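Local atomic coordinates of ABC-type transport system, molybdenum-specific extracellular solute-binding protein (Clostridium difficile, PDB entry 4KD5), a protein that probably binds molybdate or tungstate outside the cell and delivers it to an ABC transporter. Residues Ala62-Met67 with Thr193-Val198. Residues are numbered along the deposited sequence; the frame is centred on the assembly and turned at random.
Sequences AGQKQM and TYPVSV. With SBT (2-butanol), chain G.
In the alpha/beta fold of this periplasmic-binding-protein relative, the loop that leaves strand 58-60 and enters helix 65-72 folds over one face of strand 193-198, which runs antiparallel to strand 58-60 in the sheet. The two segments share no hydrogen bond; they meet by van der Waals packing centred on Pro-195, while backbone hydrogen bonds to Ser-61 and Phe-59 pair the strand with its neighbour. The pyrrolidine ring points at the loop, with CG of Pro-195 3.6 Å from CG of Met-67 and 3.2 Å from the carbonyl O of Gly-63. Met-67, a selenomethionine, has its CG beside the backbone N (chi1 -74°) and bends at chi2 (-69°), a course that carries the selenium past the proline. Phe-59 and Leu-76 also touch the Met-67 side chain. The side chain of Gln-64 runs past Pro-195 in the opposite direction, toward Thr-193. At the start of the loop, CA of Ala-62 approaches CD2 of Tyr-194 obliquely at 3.8 Å. The side chain of Tyr-194 starts away from the loop but its ring turns back to Ala-62; the ring is edge-to-face with Tyr-229 and its hydroxyl is hydrogen-bonded to Asn-87. This end of the contact borders the likely oxyanion site: the backbone N of Ala-62 is hydrogen-bonded to Ser-43 OG, and Tyr-194 lies near Tyr-168, both Ser-43 and Tyr-168 being predicted molybdate ligands. A 2-butanol molecule sits at the turn into helix 65-72, beside Gly-63, Gln-64 and Lys-65. Its C4 lies 3.7 Å from CA of Gly-63, and its C2 is 3.3 Å from the backbone N of Gln-64. Farther along the strand, the selenium of Met-67 rests 3.8 Å from CB of Ser-197, while CE of Met-67 reaches 3.4 Å from the carbonyl O of Pro-195.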
loop_
_atom_site.group_PDB
_atom_site.type_symbol
_atom_site.label_atom_id
_atom_site.label_comp_id
_atom_site.label_asym_id
_atom_site.label_seq_id
_atom_site.Cartn_x
_atom_site.Cartn_y
_atom_site.Cartn_z
ATOM N N ALA A 62 -24.838 0.617 -7.546
ATOM C CA ALA A 62 -25.875 1.579 -7.911
ATOM C C ALA A 62 -26.654 2.025 -6.680
ATOM O O ALA A 62 -27.250 3.105 -6.660
ATOM C CB ALA A 62 -26.818 0.985 -8.941
ATOM N N GLY A 63 -26.666 1.172 -5.661
ATOM C CA GLY A 63 -27.395 1.461 -4.438
ATOM C C GLY A 63 -26.686 0.958 -3.196
ATOM O O GLY A 63 -25.668 0.270 -3.288
ATOM N N GLN A 64 -27.235 1.292 -2.031
ATOM C CA GLN A 64 -26.613 0.938 -0.757
ATOM C C GLN A 64 -27.008 -0.446 -0.252
ATOM O O GLN A 64 -26.349 -0.998 0.627
ATOM C CB GLN A 64 -26.939 1.987 0.313
ATOM C CG GLN A 64 -26.416 3.391 0.035
ATOM C CD GLN A 64 -24.967 3.600 0.454
ATOM O OE1 GLN A 64 -24.452 4.715 0.382
ATOM N NE2 GLN A 64 -24.306 2.534 0.894
ATOM N N LYS A 65 -28.083 -0.994 -0.810
ATOM C CA LYS A 65 -28.631 -2.281 -0.378
ATOM C C LYS A 65 -27.620 -3.425 -0.477
ATOM O O LYS A 65 -27.451 -4.203 0.462
ATOM C CB LYS A 65 -29.885 -2.612 -1.197
ATOM C CG LYS A 65 -30.834 -3.615 -0.555
ATOM C CD LYS A 65 -30.555 -5.055 -0.993
ATOM C CE LYS A 65 -31.342 -6.043 -0.127
ATOM N NZ LYS A 65 -31.249 -7.456 -0.603
ATOM N N GLN A 66 -26.939 -3.514 -1.612
ATOM C CA GLN A 66 -25.997 -4.603 -1.858
ATOM C C GLN A 66 -24.702 -4.493 -1.048
ATOM O O GLN A 66 -24.076 -5.505 -0.733
ATOM C CB GLN A 66 -25.695 -4.706 -3.355
ATOM C CG GLN A 66 -26.007 -3.434 -4.126
ATOM C CD GLN A 66 -27.427 -3.384 -4.639
ATOM O OE1 GLN A 66 -28.032 -2.318 -4.720
ATOM N NE2 GLN A 66 -27.961 -4.540 -5.010
HETATM N N MSE A 67 -24.302 -3.268 -0.717
HETATM C CA MSE A 67 -23.126 -3.044 0.120
HETATM C C MSE A 67 -23.378 -3.525 1.543
HETATM O O MSE A 67 -22.496 -4.111 2.174
HETATM C CB MSE A 67 -22.750 -1.563 0.122
HETATM C CG MSE A 67 -22.112 -1.084 -1.169
HETATM SE SE MSE A 67 -20.332 -1.841 -1.423
HETATM C CE MSE A 67 -19.933 -1.100 -3.181
ATOM N N THR A 193 -27.302 7.498 -4.701
ATOM C CA THR A 193 -25.851 7.428 -4.533
ATOM C C THR A 193 -25.218 6.160 -5.095
ATOM O O THR A 193 -25.863 5.119 -5.194
ATOM C CB THR A 193 -25.446 7.570 -3.058
ATOM O OG1 THR A 193 -25.883 6.422 -2.327
ATOM C CG2 THR A 193 -26.058 8.813 -2.456
ATOM N N TYR A 194 -23.938 6.262 -5.439
ATOM C CA TYR A 194 -23.172 5.119 -5.909
ATOM C C TYR A 194 -22.028 4.855 -4.935
ATOM O O TYR A 194 -21.031 5.580 -4.929
ATOM C CB TYR A 194 -22.641 5.371 -7.328
ATOM C CG TYR A 194 -23.721 5.659 -8.357
ATOM C CD1 TYR A 194 -24.306 6.914 -8.445
ATOM C CD2 TYR A 194 -24.147 4.679 -9.243
ATOM C CE1 TYR A 194 -25.293 7.184 -9.378
ATOM C CE2 TYR A 194 -25.133 4.940 -10.184
ATOM C CZ TYR A 194 -25.702 6.196 -10.246
ATOM O OH TYR A 194 -26.681 6.467 -11.174
ATOM N N PRO A 195 -22.178 3.826 -4.085
ATOM C CA PRO A 195 -21.127 3.515 -3.109
ATOM C C PRO A 195 -19.985 2.713 -3.724
ATOM O O PRO A 195 -20.213 1.932 -4.657
ATOM C CB PRO A 195 -21.858 2.664 -2.067
ATOM C CG PRO A 195 -22.959 2.003 -2.833
ATOM C CD PRO A 195 -23.364 2.962 -3.931
ATOM N N VAL A 196 -18.772 2.918 -3.211
ATOM C CA VAL A 196 -17.609 2.158 -3.649
ATOM C C VAL A 196 -17.017 1.442 -2.436
ATOM O O VAL A 196 -17.135 1.923 -1.309
ATOM C CB VAL A 196 -16.550 3.083 -4.315
ATOM C CG1 VAL A 196 -16.001 4.089 -3.316
ATOM C CG2 VAL A 196 -15.408 2.277 -4.924
ATOM N N SER A 197 -16.402 0.283 -2.654
ATOM C CA SER A 197 -15.696 -0.408 -1.575
ATOM C C SER A 197 -14.600 -1.322 -2.112
ATOM O O SER A 197 -14.739 -1.891 -3.194
ATOM C CB SER A 197 -16.674 -1.220 -0.724
ATOM O OG SER A 197 -15.998 -1.842 0.353
ATOM N N VAL A 198 -13.514 -1.464 -1.356
ATOM C CA VAL A 198 -12.494 -2.455 -1.682
ATOM C C VAL A 198 -12.987 -3.817 -1.198
ATOM O O VAL A 198 -13.553 -3.923 -0.107
ATOM C CB VAL A 198 -11.141 -2.120 -1.027
ATOM C CG1 VAL A 198 -10.125 -3.221 -1.288
ATOM C CG2 VAL A 198 -10.611 -0.803 -1.555
HETATM C C1 SBT G . -30.775 2.099 0.058
HETATM C C2 SBT G . -30.346 2.162 -1.398
HETATM C C3 SBT G . -30.851 0.949 -2.163
HETATM C C4 SBT G . -30.980 1.254 -3.639
HETATM O OH SBT G . -30.895 3.343 -1.973
#